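Local coordinates for putative nucleoside-diphosphate-sugar epimerase (Staphylococcus aureus subsp. aureus, PDB 3E48), which is probably an NAD(P)H-binding enzyme of the nucleoside-diphosphate-sugar epimerase type, with a Rossmann-like fold, although its actual substrate and reaction are not established, at residues 77-82 with 117-122; 136-141 with 195-200; 167-172 with 253-258. All blocks are in the same frame, centred on the assembly; numbering follows the deposited sequence.

Contact 1. Residues 77-82 with 117-122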
loop_
_atom_site.group_PDB
_atom_site.type_symbol
_atom_site.label_atom_id
_atom_site.label_comp_id
_atom_site.label_asym_id
_atom_site.label_seq_id
_atom_site.Cartn_x
_atom_site.Cartn_y
_atom_site.Cartn_z
ATOM N N HIS B 77 0.958 -6.327 14.622
ATOM C CA HIS B 77 0.391 -5.012 14.328
ATOM C C HIS B 77 1.113 -3.950 15.156
ATOM O O HIS B 77 1.732 -4.265 16.171
ATOM C CB HIS B 77 -1.108 -4.990 14.651
ATOM C CG HIS B 77 -1.424 -5.282 16.085
ATOM N ND1 HIS B 77 -1.248 -6.529 16.647
ATOM C CD2 HIS B 77 -1.886 -4.484 17.077
ATOM C CE1 HIS B 77 -1.587 -6.485 17.923
ATOM N NE2 HIS B 77 -1.978 -5.256 18.209
ATOM N N PRO B 78 1.069 -2.681 14.718
ATOM C CA PRO B 78 0.402 -2.166 13.518
ATOM C C PRO B 78 1.241 -2.436 12.268
ATOM O O PRO B 78 2.192 -3.218 12.313
ATOM C CB PRO B 78 0.264 -0.676 13.822
ATOM C CG PRO B 78 1.514 -0.393 14.573
ATOM C CD PRO B 78 1.614 -1.573 15.523
ATOM N N SER B 79 0.900 -1.777 11.162
ATOM C CA SER B 79 1.621 -1.970 9.905
ATOM C C SER B 79 3.132 -1.757 9.971
ATOM O O SER B 79 3.899 -2.538 9.401
ATOM C CB SER B 79 1.039 -1.069 8.812
ATOM O OG SER B 79 -0.272 -1.484 8.459
ATOM N N PHE B 80 3.571 -0.709 10.661
ATOM C CA PHE B 80 5.000 -0.421 10.748
ATOM C C PHE B 80 5.794 -1.572 11.353
ATOM O O PHE B 80 6.935 -1.822 10.966
ATOM C CB PHE B 80 5.249 0.840 11.577
ATOM C CG PHE B 80 6.677 1.309 11.544
ATOM C CD1 PHE B 80 7.194 1.930 10.410
ATOM C CD2 PHE B 80 7.513 1.114 12.639
ATOM C CE1 PHE B 80 8.522 2.353 10.370
ATOM C CE2 PHE B 80 8.843 1.533 12.608
ATOM C CZ PHE B 80 9.348 2.153 11.472
ATOM N N LYS B 81 5.189 -2.267 12.308
ATOM C CA LYS B 81 5.859 -3.378 12.963
ATOM C C LYS B 81 5.878 -4.649 12.121
ATOM O O LYS B 81 6.761 -5.488 12.292
ATOM C CB LYS B 81 5.207 -3.663 14.316
ATOM C CG LYS B 81 5.553 -2.639 15.392
ATOM C CD LYS B 81 4.948 -3.017 16.743
ATOM C CE LYS B 81 5.332 -4.435 17.154
ATOM N NZ LYS B 81 6.808 -4.632 17.241
ATOM N N ARG B 82 4.923 -4.792 11.205
ATOM C CA ARG B 82 4.879 -5.992 10.378
ATOM C C ARG B 82 5.709 -5.869 9.091
ATOM O O ARG B 82 6.204 -6.867 8.578
ATOM C CB ARG B 82 3.427 -6.357 10.037
ATOM C CG ARG B 82 3.279 -7.766 9.473
ATOM C CD ARG B 82 1.879 -8.060 8.956
ATOM N NE ARG B 82 0.850 -8.028 9.994
ATOM C CZ ARG B 82 -0.430 -8.317 9.777
ATOM N NH1 ARG B 82 -0.831 -8.660 8.561
ATOM N NH2 ARG B 82 -1.316 -8.257 10.769
HETATM N N MSE B 117 -4.456 -2.557 8.946
HETATM C CA MSE B 117 -3.372 -3.256 8.274
HETATM C C MSE B 117 -3.318 -2.981 6.777
HETATM O O MSE B 117 -2.498 -3.568 6.073
HETATM C CB MSE B 117 -3.462 -4.768 8.520
HETATM C CG MSE B 117 -3.430 -5.173 9.995
HETATM SE SE MSE B 117 -1.964 -4.414 11.014
HETATM C CE MSE B 117 -0.517 -5.007 9.870
ATOM N N SER B 118 -4.166 -2.089 6.271
ATOM C CA SER B 118 -4.117 -1.820 4.835
ATOM C C SER B 118 -2.735 -1.320 4.375
ATOM O O SER B 118 -2.271 -1.696 3.301
ATOM C CB SER B 118 -5.219 -0.831 4.409
ATOM O OG SER B 118 -4.973 0.472 4.877
ATOM N N PRO B 119 -2.052 -0.486 5.186
ATOM C CA PRO B 119 -0.733 -0.009 4.753
ATOM C C PRO B 119 0.226 -1.173 4.483
ATOM O O PRO B 119 0.986 -1.154 3.511
ATOM C CB PRO B 119 -0.271 0.856 5.925
ATOM C CG PRO B 119 -1.557 1.370 6.495
ATOM C CD PRO B 119 -2.428 0.129 6.473
ATOM N N TYR B 120 0.187 -2.183 5.349
ATOM C CA TYR B 120 1.055 -3.346 5.186
ATOM C C TYR B 120 0.792 -4.064 3.873
ATOM O O TYR B 120 1.727 -4.380 3.139
ATOM C CB TYR B 120 0.864 -4.341 6.335
ATOM C CG TYR B 120 1.527 -5.684 6.086
ATOM C CD1 TYR B 120 2.902 -5.852 6.267
ATOM C CD2 TYR B 120 0.783 -6.780 5.637
ATOM C CE1 TYR B 120 3.521 -7.077 6.014
ATOM C CE2 TYR B 120 1.396 -8.010 5.377
ATOM C CZ TYR B 120 2.762 -8.149 5.569
ATOM O OH TYR B 120 3.378 -9.363 5.329
ATOM N N PHE B 121 -0.474 -4.320 3.570
ATOM C CA PHE B 121 -0.802 -5.036 2.343
ATOM C C PHE B 121 -0.531 -4.216 1.095
ATOM O O PHE B 121 -0.112 -4.758 0.071
ATOM C CB PHE B 121 -2.247 -5.525 2.402
ATOM C CG PHE B 121 -2.449 -6.628 3.399
ATOM C CD1 PHE B 121 -1.879 -7.881 3.180
ATOM C CD2 PHE B 121 -3.145 -6.402 4.579
ATOM C CE1 PHE B 121 -1.995 -8.900 4.128
ATOM C CE2 PHE B 121 -3.271 -7.411 5.539
ATOM C CZ PHE B 121 -2.693 -8.664 5.311
ATOM N N GLY B 122 -0.759 -2.909 1.168
ATOM C CA GLY B 122 -0.467 -2.077 0.018
ATOM C C GLY B 122 1.034 -2.088 -0.216
ATOM O O GLY B 122 1.499 -2.184 -1.349
#
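Arg82 lies over the ring of Tyr120 where the short helix 79-82 meets the first turn of helix 118-131 in the Rossmann-like part of the fold. The tight part of the contact is built on the arginine's aliphatic chain. Its CD sits above the centre of the Tyr120 ring, 3.3 Å from the centroid and almost on the ring normal, a CH-pi contact. With CG anti to the backbone N (chi1 -166°) the chain reaches across the ring, and the bend at chi3 brings the guanidinium, whose plane is turned 64° from the ring, into a cation-pi position with CZ 4.9 Å from the same centroid. Met117, present as selenomethionine, closes in on one face of this guanidinium, its methyl CE lying 3.3 Å from Arg82 CZ, while Phe121 CZ comes to the edge. A flexible, unbranched selenoether chain suits this place, since its bends at chi2 and chi3 fold the methyl back over the flat cation. The charge is not left to hydrophobic neighbours alone, because Arg82 NE donates to the carbonyl of Ile76.

Towards Pro78, which takes the N-cap position after a cis peptide bond, the packing thins. Pro78 is exposed and barely touches 117-122. On another flank Tyr123 of the second subunit packs on Ser79 and Pro119. As a small hydroxyl residue, Ser79 fits against the start of helix 118-131: its OG is hydrogen-bonded to His116 O and also accepts a weak bond from Tyr120 N at 3.2 Å, bent to 135°.

Contact 2. Residues 136-141 with 195-200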
loop_
_atom_site.group_PDB
_atom_site.type_symbol
_atom_site.label_atom_id
_atom_site.label_comp_id
_atom_site.label_asym_id
_atom_site.label_seq_id
_atom_site.Cartn_x
_atom_site.Cartn_y
_atom_site.Cartn_z
ATOM N N THR B 136 2.949 -14.261 -7.474
ATOM C CA THR B 136 1.514 -14.437 -7.655
ATOM C C THR B 136 0.913 -13.851 -6.393
ATOM O O THR B 136 1.215 -14.305 -5.291
ATOM C CB THR B 136 1.157 -15.938 -7.762
ATOM O OG1 THR B 136 1.874 -16.516 -8.862
ATOM C CG2 THR B 136 -0.336 -16.129 -7.991
ATOM N N TYR B 137 0.087 -12.823 -6.547
ATOM C CA TYR B 137 -0.521 -12.175 -5.394
ATOM C C TYR B 137 -1.959 -12.660 -5.237
ATOM O O TYR B 137 -2.816 -12.414 -6.090
ATOM C CB TYR B 137 -0.454 -10.653 -5.566
ATOM C CG TYR B 137 -0.589 -9.896 -4.269
ATOM C CD1 TYR B 137 -1.842 -9.554 -3.765
ATOM C CD2 TYR B 137 0.536 -9.578 -3.507
ATOM C CE1 TYR B 137 -1.975 -8.917 -2.528
ATOM C CE2 TYR B 137 0.415 -8.942 -2.269
ATOM C CZ TYR B 137 -0.843 -8.618 -1.789
ATOM O OH TYR B 137 -0.981 -8.004 -0.567
ATOM N N VAL B 138 -2.205 -13.371 -4.142
ATOM C CA VAL B 138 -3.520 -13.934 -3.866
ATOM C C VAL B 138 -4.209 -13.165 -2.753
ATOM O O VAL B 138 -3.750 -13.173 -1.620
ATOM C CB VAL B 138 -3.393 -15.413 -3.438
ATOM C CG1 VAL B 138 -4.775 -16.016 -3.211
ATOM C CG2 VAL B 138 -2.624 -16.190 -4.496
ATOM N N ARG B 139 -5.310 -12.493 -3.066
ATOM C CA ARG B 139 -6.023 -11.743 -2.042
ATOM C C ARG B 139 -7.196 -12.579 -1.544
ATOM O O ARG B 139 -7.896 -13.204 -2.338
ATOM C CB ARG B 139 -6.495 -10.400 -2.617
ATOM C CG ARG B 139 -5.325 -9.473 -2.947
ATOM C CD ARG B 139 -5.708 -8.300 -3.851
ATOM N NE ARG B 139 -6.590 -7.343 -3.192
ATOM C CZ ARG B 139 -7.879 -7.197 -3.477
ATOM N NH1 ARG B 139 -8.443 -7.950 -4.414
ATOM N NH2 ARG B 139 -8.605 -6.297 -2.824
HETATM N N MSE B 140 -7.393 -12.617 -0.232
HETATM C CA MSE B 140 -8.490 -13.399 0.321
HETATM C C MSE B 140 -9.543 -12.532 1.001
HETATM O O MSE B 140 -9.235 -11.450 1.517
HETATM C CB MSE B 140 -7.948 -14.434 1.317
HETATM C CG MSE B 140 -7.344 -13.838 2.573
HETATM SE SE MSE B 140 -6.428 -15.156 3.678
HETATM C CE MSE B 140 -4.921 -14.069 4.191
ATOM N N ALA B 141 -10.786 -13.010 0.988
ATOM C CA ALA B 141 -11.896 -12.309 1.630
ATOM C C ALA B 141 -11.849 -12.636 3.126
ATOM O O ALA B 141 -10.901 -13.272 3.585
ATOM C CB ALA B 141 -13.225 -12.750 1.015
ATOM N N TYR B 195 -4.986 -12.684 -7.947
ATOM C CA TYR B 195 -6.245 -13.371 -7.690
ATOM C C TYR B 195 -6.981 -12.863 -6.462
ATOM O O TYR B 195 -6.381 -12.317 -5.534
ATOM C CB TYR B 195 -5.994 -14.871 -7.491
ATOM C CG TYR B 195 -5.456 -15.585 -8.706
ATOM C CD1 TYR B 195 -6.285 -15.887 -9.787
ATOM C CD2 TYR B 195 -4.110 -15.941 -8.789
ATOM C CE1 TYR B 195 -5.788 -16.526 -10.922
ATOM C CE2 TYR B 195 -3.601 -16.575 -9.920
ATOM C CZ TYR B 195 -4.448 -16.863 -10.984
ATOM O OH TYR B 195 -3.952 -17.470 -12.119
ATOM N N LEU B 196 -8.295 -13.048 -6.470
ATOM C CA LEU B 196 -9.131 -12.698 -5.329
ATOM C C LEU B 196 -9.953 -13.946 -5.047
ATOM O O LEU B 196 -10.700 -14.404 -5.904
ATOM C CB LEU B 196 -10.078 -11.536 -5.645
ATOM C CG LEU B 196 -11.166 -11.295 -4.589
ATOM C CD1 LEU B 196 -10.558 -10.948 -3.225
ATOM C CD2 LEU B 196 -12.068 -10.170 -5.075
ATOM N N LEU B 197 -9.787 -14.515 -3.861
ATOM C CA LEU B 197 -10.551 -15.693 -3.488
ATOM C C LEU B 197 -11.712 -15.195 -2.635
ATOM O O LEU B 197 -11.543 -14.857 -1.463
ATOM C CB LEU B 197 -9.670 -16.676 -2.708
ATOM C CG LEU B 197 -8.479 -17.231 -3.506
ATOM C CD1 LEU B 197 -7.685 -18.216 -2.651
ATOM C CD2 LEU B 197 -8.991 -17.924 -4.765
ATOM N N SER B 198 -12.887 -15.125 -3.253
ATOM C CA SER B 198 -14.087 -14.648 -2.577
ATOM C C SER B 198 -15.128 -15.757 -2.434
ATOM O O SER B 198 -15.117 -16.733 -3.185
ATOM C CB SER B 198 -14.686 -13.469 -3.355
ATOM O OG SER B 198 -15.061 -13.855 -4.671
ATOM N N GLY B 199 -16.011 -15.609 -1.451
ATOM C CA GLY B 199 -17.051 -16.599 -1.227
ATOM C C GLY B 199 -18.420 -15.991 -1.472
ATOM O O GLY B 199 -18.918 -16.016 -2.595
ATOM N N TYR B 200 -19.035 -15.451 -0.422
ATOM C CA TYR B 200 -20.342 -14.817 -0.555
ATOM C C TYR B 200 -20.408 -13.518 0.235
ATOM O O TYR B 200 -19.859 -13.418 1.335
ATOM C CB TYR B 200 -21.460 -15.752 -0.076
ATOM C CG TYR B 200 -21.490 -17.070 -0.809
ATOM C CD1 TYR B 200 -20.739 -18.154 -0.355
ATOM C CD2 TYR B 200 -22.217 -17.217 -1.995
ATOM C CE1 TYR B 200 -20.703 -19.347 -1.064
ATOM C CE2 TYR B 200 -22.190 -18.409 -2.713
ATOM C CZ TYR B 200 -21.429 -19.468 -2.243
ATOM O OH TYR B 200 -21.370 -20.640 -2.957
HETATM O O HOH W 1 -7.242 -9.444 -6.587
#
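Val138 and Leu197 meet on one face of a pair of parallel strands, and Arg139 and Leu196 on the other. Val138 CG1, anti to its own backbone N, points to Leu197 CD1 at 3.7 Å, the two branched chains meeting at a slant; such compact aliphatic groups are suited to a face buried under a helix. Further back on this face Tyr195 presents the edge of its ring to Thr136, whose methyl CG2 lies near the ring plane, 3.8 Å from Tyr195 CE2. Both residues send their hydroxyls elsewhere, Thr136 OG1 to Gly192 N and Tyr195 OH to Thr190 O.

Across the sheet, Arg139, itself partly exposed, slants over Leu196 and bends at chi3 (68°), which brings NH1 to 3.9 Å from Leu196 CD1. NH1 also donates to a water at 2.9 Å that bonds weakly to Tyr195 O. The other two nitrogens are held as well: NE by a salt bridge to Asp109, NH2 by Gln257 OE1. A long chain ending in a flat cation with N-H groups on three nitrogens suits a place with several acceptors; apolar Leu196 lies beside it.

Beneath these side chains, Arg139 uses both backbone polar atoms towards the same strand: its N donates to Tyr195 O at 2.7 Å, and its O accepts from Leu197 N at 2.8 Å. The next bond, Ala141 N to Leu197 O, stretches to 3.2 Å as the strands part.

In the layout of a Rossmann-like alpha/beta sheet, strand 100-106 flanks segment 136-141 with further parallel bonds, and helix 174-186 packs through Ile184 and Ile177 on the face of Val138, Met140 and Tyr195.

Contact 3. Residues 167-172 with 253-258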
loop_
_atom_site.group_PDB
_atom_site.type_symbol
_atom_site.label_atom_id
_atom_site.label_comp_id
_atom_site.label_asym_id
_atom_site.label_seq_id
_atom_site.Cartn_x
_atom_site.Cartn_y
_atom_site.Cartn_z
ATOM N N GLY B 167 -23.319 -1.943 5.103
ATOM C CA GLY B 167 -22.397 -2.513 4.139
ATOM C C GLY B 167 -22.482 -4.022 3.993
ATOM O O GLY B 167 -22.986 -4.725 4.872
ATOM N N ARG B 168 -21.999 -4.515 2.858
ATOM C CA ARG B 168 -21.984 -5.942 2.574
ATOM C C ARG B 168 -20.528 -6.394 2.645
ATOM O O ARG B 168 -19.649 -5.766 2.053
ATOM C CB ARG B 168 -22.554 -6.209 1.178
ATOM C CG ARG B 168 -24.007 -5.779 1.014
ATOM C CD ARG B 168 -24.447 -5.878 -0.438
ATOM N NE ARG B 168 -24.401 -7.250 -0.931
ATOM C CZ ARG B 168 -25.197 -8.224 -0.503
ATOM N NH1 ARG B 168 -26.109 -7.980 0.430
ATOM N NH2 ARG B 168 -25.082 -9.445 -1.008
ATOM N N ILE B 169 -20.277 -7.472 3.380
ATOM C CA ILE B 169 -18.923 -7.991 3.534
ATOM C C ILE B 169 -18.796 -9.368 2.909
ATOM O O ILE B 169 -19.623 -10.251 3.157
ATOM C CB ILE B 169 -18.525 -8.097 5.030
ATOM C CG1 ILE B 169 -18.426 -6.702 5.656
ATOM C CG2 ILE B 169 -17.181 -8.802 5.172
ATOM C CD1 ILE B 169 -18.312 -6.699 7.158
ATOM N N ASN B 170 -17.764 -9.562 2.099
ATOM C CA ASN B 170 -17.587 -10.862 1.481
ATOM C C ASN B 170 -16.809 -11.781 2.415
ATOM O O ASN B 170 -15.763 -11.413 2.956
ATOM C CB ASN B 170 -16.889 -10.739 0.130
ATOM C CG ASN B 170 -16.933 -12.033 -0.652
ATOM O OD1 ASN B 170 -16.108 -12.916 -0.448
ATOM N ND2 ASN B 170 -17.914 -12.158 -1.539
ATOM N N TYR B 171 -17.361 -12.979 2.598
ATOM C CA TYR B 171 -16.813 -14.006 3.480
ATOM C C TYR B 171 -16.455 -15.278 2.728
ATOM O O TYR B 171 -17.069 -15.599 1.715
ATOM C CB TYR B 171 -17.845 -14.402 4.531
ATOM C CG TYR B 171 -18.025 -13.440 5.672
ATOM C CD1 TYR B 171 -17.269 -13.572 6.836
ATOM C CD2 TYR B 171 -18.987 -12.432 5.615
ATOM C CE1 TYR B 171 -17.471 -12.734 7.922
ATOM C CE2 TYR B 171 -19.197 -11.581 6.696
ATOM C CZ TYR B 171 -18.435 -11.741 7.848
ATOM O OH TYR B 171 -18.638 -10.912 8.928
ATOM N N ILE B 172 -15.491 -16.020 3.266
ATOM C CA ILE B 172 -15.057 -17.283 2.669
ATOM C C ILE B 172 -14.384 -18.135 3.761
ATOM O O ILE B 172 -13.770 -17.596 4.684
ATOM C CB ILE B 172 -14.083 -17.020 1.483
ATOM C CG1 ILE B 172 -13.694 -18.338 0.811
ATOM C CG2 ILE B 172 -12.837 -16.280 1.976
ATOM C CD1 ILE B 172 -12.907 -18.153 -0.473
ATOM N N GLY B 253 -18.406 0.020 2.284
ATOM C CA GLY B 253 -18.606 -0.790 1.098
ATOM C C GLY B 253 -17.333 -1.282 0.435
ATOM O O GLY B 253 -17.365 -1.729 -0.711
ATOM N N LEU B 254 -16.217 -1.217 1.155
ATOM C CA LEU B 254 -14.931 -1.645 0.611
ATOM C C LEU B 254 -14.648 -3.140 0.751
ATOM O O LEU B 254 -13.627 -3.627 0.261
ATOM C CB LEU B 254 -13.795 -0.855 1.273
ATOM C CG LEU B 254 -13.815 0.665 1.067
ATOM C CD1 LEU B 254 -12.805 1.328 1.986
ATOM C CD2 LEU B 254 -13.519 0.978 -0.395
ATOM N N LEU B 255 -15.541 -3.864 1.420
ATOM C CA LEU B 255 -15.356 -5.301 1.611
ATOM C C LEU B 255 -16.311 -6.155 0.778
ATOM O O LEU B 255 -16.339 -7.380 0.916
ATOM C CB LEU B 255 -15.496 -5.659 3.097
ATOM C CG LEU B 255 -14.562 -4.905 4.054
ATOM C CD1 LEU B 255 -14.664 -5.483 5.461
ATOM C CD2 LEU B 255 -13.129 -5.004 3.546
ATOM N N ASP B 256 -17.094 -5.514 -0.086
ATOM C CA ASP B 256 -18.020 -6.244 -0.947
ATOM C C ASP B 256 -17.284 -6.472 -2.260
ATOM O O ASP B 256 -17.576 -5.845 -3.280
ATOM C CB ASP B 256 -19.308 -5.436 -1.167
ATOM C CG ASP B 256 -20.323 -6.165 -2.040
ATOM O OD1 ASP B 256 -20.194 -7.392 -2.241
ATOM O OD2 ASP B 256 -21.268 -5.506 -2.522
ATOM N N GLN B 257 -16.305 -7.372 -2.209
ATOM C CA GLN B 257 -15.481 -7.696 -3.365
ATOM C C GLN B 257 -15.673 -9.138 -3.787
ATOM O O GLN B 257 -15.589 -10.054 -2.964
ATOM C CB GLN B 257 -14.009 -7.496 -3.025
ATOM C CG GLN B 257 -13.654 -6.110 -2.530
ATOM C CD GLN B 257 -12.189 -6.030 -2.177
ATOM O OE1 GLN B 257 -11.331 -6.389 -2.987
ATOM N NE2 GLN B 257 -11.889 -5.555 -0.975
ATOM N N GLU B 258 -15.912 -9.342 -5.076
ATOM C CA GLU B 258 -16.105 -10.687 -5.597
ATOM C C GLU B 258 -15.328 -10.917 -6.883
ATOM O O GLU B 258 -14.970 -9.976 -7.589
ATOM C CB GLU B 258 -17.587 -10.941 -5.863
ATOM C CG GLU B 258 -18.483 -10.707 -4.667
ATOM C CD GLU B 258 -19.880 -11.237 -4.889
ATOM O OE1 GLU B 258 -20.058 -12.471 -4.860
ATOM O OE2 GLU B 258 -20.796 -10.419 -5.099
HETATM O O HOH W 2 -17.959 -14.063 -4.099
#
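The loop after helix 239-251 makes an inverse gamma turn centred on Asp256 where it lies against strand 168-172, with Leu255 and Asn170 joined through their backbones. Asn170 N donates to Leu255 O at 2.9 Å, with an N-H...O angle of 156°. The same oxygen takes the weak turn-closing bond from Gln257 N, so one carbonyl both shapes the loop and ties it to the strand.

Around this bond the side chains divide by character. Ile169 and Leu255 run side by side in the same direction, Ile169 CG1 lying 4.0 Å from Leu255 CD1, a fit for two branched aliphatic residues that bury each other together with Tyr107. On the outer side Arg168 and Asp256 also point the same way. Asp256 OD2 lies at the edge of the guanidinium, but at 3.9 Å from Arg168 NE this salt bridge is long; Arg168 NH1 has a second acid in Glu206, and Asp256 OD1 bonds to Ser201.

Asn170 suits its buried place because its amide can donate and accept at once. With CG anti to the backbone N (chi1 -169°), the group passes under Gln257 O, its CG 3.3 Å from that oxygen without a hydrogen bond. OD1 accepts from Gly199 N, while ND2 bonds to Ser201 OG and to a water 3.2 Å away, which donates to Glu258 OE1. The Glu258 and Asn170 side chains cross at about a right angle.

Gly253, with positive phi, opens the loop in a Schellman motif, shortly before the turn. The arrangement is that of an inverse gamma turn whose first carbonyl, on Leu255, pairs with Asn170 N of strand 168-172.

Contact 1 comes first along the chain, in the Rossmann-like core, and closes before the others open; its centre is about 18 Å from that of contact 2 and 20 Å from that of contact 3. Helix 118-131 leads directly into strand 134-143, and Phe121 packs on Tyr137 there. Contacts 2 and 3, with centres about 11 Å apart, interleave along the chain and share one mixed sheet, in which strand 168-172 neighbours both 134-143 and 194-203. Tyr171 pairs through its backbone with Tyr200, and Gly199 and Tyr200 form a classic beta bulge opposite Tyr171. Late chain segments are thereby tied to the sheet of the Rossmann-like, probably NAD(P)H-binding, domain.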